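Local coordinates for protein probable aminotransferase (Pseudomonas aeruginosa, PDB 5YKR) that is a probable class-III aminotransferase of the pyridoxal-phosphate-dependent family, its cofactor carried covalently on a lysine, at residues H354-A359 with T433-A439. Residues are numbered along the deposited sequence; the frame is centred on the assembly and turned at random.
Sequences HMFQLA and TCPATRA
Met355 lies along the loop at Thr433-Pro435 and illustrates how a helix side chain can follow a neighbouring backbone. Its CB passes 3.6 Å from Thr433 OG1, CG rests against the backbone of Cys434, and SD runs beside the Pro435 ring, 3.8 Å from its CD. A bend at the last torsion (chi3 67°) then turns CE back toward Thr433 O, a buried carbonyl without a polar partner. Two hydrogen bonds fix the loop to the helix. Thr433 OG1 donates to Met355 O (2.8 Å), which also accepts the helical N-H of Ala359 from the opposite face of its carbonyl plane. His354, its CG anti to the backbone N (chi1 177°), sends NE2 to Thr437 O at 2.8 Å, with the acceptor almost exactly in the ring plane. That carbonyl ends the type I turn Cys434-Thr437, closed by Thr437 N donating to Cys434 O and by Cys434 N donating to Thr437 OG1. Leu358 CD2 lies over one imidazole face, offset toward the rim, while CD1 packs against Ala439 N (3.4 Å). Thus helix 349-372 packs against the loop joining strand 430-432 to helix 439-456, with Met88, Phe89 and Ala384 also touching Met355 and Arg438 occupying the second helix's N-cap position.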
ATOM      1  N   HIS A 354      15.179 -16.288 -21.996  1.00 14.41           N
ATOM      2  CA  HIS A 354      15.107 -17.551 -21.270  1.00 14.17           C
ATOM      3  C   HIS A 354      13.681 -17.834 -20.802  1.00 13.12           C
ATOM      4  O   HIS A 354      13.152 -18.947 -20.969  1.00 15.19           O
ATOM      5  CB  HIS A 354      16.045 -17.529 -20.072  1.00 15.16           C
ATOM      6  CG  HIS A 354      15.979 -18.762 -19.225  1.00 16.75           C
ATOM      7  ND1 HIS A 354      16.725 -19.885 -19.518  1.00 19.54           N
ATOM      8  CD2 HIS A 354      15.284 -19.055 -18.106  1.00 16.45           C
ATOM      9  CE1 HIS A 354      16.460 -20.816 -18.627  1.00 19.42           C
ATOM     10  NE2 HIS A 354      15.585 -20.342 -17.764  1.00 17.74           N
ATOM     11  N   MET A 355      13.055 -16.843 -20.192  1.00 12.90           N
ATOM     12  CA  MET A 355      11.678 -17.030 -19.694  1.00 12.46           C
ATOM     13  C   MET A 355      10.717 -17.412 -20.828  1.00 12.47           C
ATOM     14  O   MET A 355       9.851 -18.280 -20.658  1.00 13.67           O
ATOM     15  CB  MET A 355      11.231 -15.738 -19.000  1.00 13.03           C
ATOM     16  CG  MET A 355      11.952 -15.471 -17.686  1.00 12.41           C
ATOM     17  SD  MET A 355      11.929 -13.773 -17.104  1.00 12.96           S
ATOM     18  CE  MET A 355      10.198 -13.556 -16.723  1.00 14.58           C
ATOM     19  N   PHE A 356      10.886 -16.793 -21.979  1.00 12.91           N
ATOM     20  CA  PHE A 356       9.993 -17.094 -23.135  1.00 13.54           C
ATOM     21  C   PHE A 356      10.216 -18.526 -23.652  1.00 15.11           C
ATOM     22  O   PHE A 356       9.270 -19.231 -23.985  1.00 14.70           O
ATOM     23  CB  PHE A 356      10.256 -16.163 -24.310  1.00 14.04           C
ATOM     24  CG  PHE A 356       9.944 -14.728 -24.102  1.00 14.99           C
ATOM     25  CD1 PHE A 356       9.100 -14.290 -23.102  1.00 15.19           C
ATOM     26  CD2 PHE A 356      10.517 -13.793 -24.949  1.00 19.01           C
ATOM     27  CE1 PHE A 356       8.795 -12.959 -22.953  1.00 15.76           C
ATOM     28  CE2 PHE A 356      10.260 -12.435 -24.802  1.00 21.47           C
ATOM     29  CZ  PHE A 356       9.369 -12.027 -23.794  1.00 18.76           C
ATOM     30  N   GLN A 357      11.477 -18.946 -23.722  1.00 15.38           N
ATOM     31  CA  GLN A 357      11.753 -20.299 -24.199  1.00 16.30           C
ATOM     32  C   GLN A 357      11.068 -21.352 -23.296  1.00 17.25           C
ATOM     33  O   GLN A 357      10.434 -22.315 -23.766  1.00 17.52           O
ATOM     34  CB  GLN A 357      13.277 -20.536 -24.249  1.00 18.57           C
ATOM     35  CG  GLN A 357      13.701 -21.952 -24.590  1.00 22.83           C
ATOM     36  CD  GLN A 357      15.192 -22.136 -24.433  1.00 29.80           C
ATOM     37  OE1 GLN A 357      15.673 -22.808 -23.499  1.00 41.33           O
ATOM     38  NE2 GLN A 357      15.937 -21.564 -25.348  1.00 37.94           N
ATOM     39  N   LEU A 358      11.222 -21.168 -21.987  1.00 15.88           N
ATOM     40  CA  LEU A 358      10.672 -22.136 -21.035  1.00 16.57           C
ATOM     41  C   LEU A 358       9.138 -22.066 -21.014  1.00 15.78           C
ATOM     42  O   LEU A 358       8.472 -23.102 -20.921  1.00 15.30           O
ATOM     43  CB  LEU A 358      11.295 -21.985 -19.638  1.00 17.46           C
ATOM     44  CG  LEU A 358      12.695 -22.554 -19.379  1.00 20.45           C
ATOM     45  CD1 LEU A 358      12.647 -24.064 -19.444  1.00 24.44           C
ATOM     46  CD2 LEU A 358      13.685 -22.106 -20.420  1.00 22.96           C
ATOM     47  N   ALA A 359       8.590 -20.846 -21.109  1.00 14.58           N
ATOM     48  CA  ALA A 359       7.131 -20.686 -21.155  1.00 13.69           C
ATOM     49  C   ALA A 359       6.536 -21.303 -22.423  1.00 14.32           C
ATOM     50  O   ALA A 359       5.476 -21.926 -22.377  1.00 14.65           O
ATOM     51  CB  ALA A 359       6.755 -19.234 -20.978  1.00 14.22           C
ATOM     52  N   THR A 433       7.203 -18.438 -15.681  1.00 11.75           N
ATOM     53  CA  THR A 433       8.622 -18.797 -15.687  1.00 11.80           C
ATOM     54  C   THR A 433       9.477 -17.604 -15.266  1.00 12.74           C
ATOM     55  O   THR A 433       9.069 -16.457 -15.407  1.00 14.09           O
ATOM     56  CB  THR A 433       9.069 -19.275 -17.081  1.00 14.48           C
ATOM     57  OG1 THR A 433       8.886 -18.219 -18.011  1.00 15.19           O
ATOM     58  CG2 THR A 433       8.268 -20.466 -17.517  1.00 14.26           C
ATOM     59  N   CYS A 434      10.638 -17.912 -14.688  1.00 12.60           N
ATOM     60  CA  CYS A 434      11.609 -16.915 -14.278  1.00 13.49           C
ATOM     61  C   CYS A 434      12.993 -17.327 -14.767  1.00 14.14           C
ATOM     62  O   CYS A 434      13.155 -18.427 -15.300  1.00 14.26           O
ATOM     63  CB  CYS A 434      11.584 -16.723 -12.750  1.00 12.78           C
ATOM     64  SG  CYS A 434      12.177 -18.079 -11.789  1.00 12.87           S
ATOM     65  N   PRO A 435      13.998 -16.471 -14.581  1.00 14.56           N
ATOM     66  CA  PRO A 435      15.339 -16.850 -15.085  1.00 15.45           C
ATOM     67  C   PRO A 435      15.908 -18.127 -14.486  1.00 15.66           C
ATOM     68  O   PRO A 435      16.706 -18.789 -15.153  1.00 18.53           O
ATOM     69  CB  PRO A 435      16.193 -15.635 -14.716  1.00 16.26           C
ATOM     70  CG  PRO A 435      15.247 -14.518 -14.748  1.00 17.46           C
ATOM     71  CD  PRO A 435      13.972 -15.068 -14.158  1.00 15.27           C
ATOM     72  N   ALA A 436      15.463 -18.485 -13.259  1.00 15.28           N
ATOM     73  CA  ALA A 436      15.924 -19.695 -12.576  1.00 16.06           C
ATOM     74  C   ALA A 436      15.133 -20.982 -12.962  1.00 16.53           C
ATOM     75  O   ALA A 436      15.549 -22.095 -12.601  1.00 18.61           O
ATOM     76  CB  ALA A 436      15.887 -19.506 -11.085  1.00 18.64           C
ATOM     77  N   THR A 437      14.020 -20.838 -13.685  1.00 15.53           N
ATOM     78  CA  THR A 437      13.266 -22.018 -14.135  1.00 15.57           C
ATOM     79  C   THR A 437      14.134 -22.855 -15.089  1.00 17.24           C
ATOM     80  O   THR A 437      14.903 -22.295 -15.901  1.00 18.96           O
ATOM     81  CB  THR A 437      11.946 -21.622 -14.814  1.00 16.31           C
ATOM     82  OG1 THR A 437      11.280 -20.638 -13.975  1.00 16.89           O
ATOM     83  CG2 THR A 437      11.071 -22.857 -15.086  1.00 18.35           C
ATOM     84  N   ARG A 438      14.083 -24.168 -14.927  1.00 20.00           N
ATOM     85  CA  ARG A 438      14.860 -25.067 -15.776  1.00 20.63           C
ATOM     86  C   ARG A 438      13.922 -25.925 -16.618  1.00 19.47           C
ATOM     87  O   ARG A 438      12.758 -26.144 -16.254  1.00 17.67           O
ATOM     88  CB  ARG A 438      15.700 -25.992 -14.878  1.00 24.05           C
ATOM     89  CG  ARG A 438      16.727 -25.297 -13.992  1.00 26.95           C
ATOM     90  CD  ARG A 438      17.232 -26.216 -12.874  1.00 33.49           C
ATOM     91  NE  ARG A 438      16.113 -26.833 -12.115  1.00 45.63           N
ATOM     92  CZ  ARG A 438      16.217 -27.704 -11.102  1.00 49.67           C
ATOM     93  NH1 ARG A 438      17.412 -28.101 -10.653  1.00 53.12           N
ATOM     94  NH2 ARG A 438      15.104 -28.155 -10.508  1.00 48.14           N
ATOM     95  N   ALA A 439      14.438 -26.436 -17.730  1.00 19.58           N
ATOM     96  CA  ALA A 439      13.644 -27.302 -18.605  1.00 18.95           C
ATOM     97  C   ALA A 439      13.048 -28.491 -17.850  1.00 18.41           C
ATOM     98  O   ALA A 439      11.882 -28.844 -18.048  1.00 18.07           O
ATOM     99  CB  ALA A 439      14.508 -27.787 -19.752  1.00 21.45           C
TER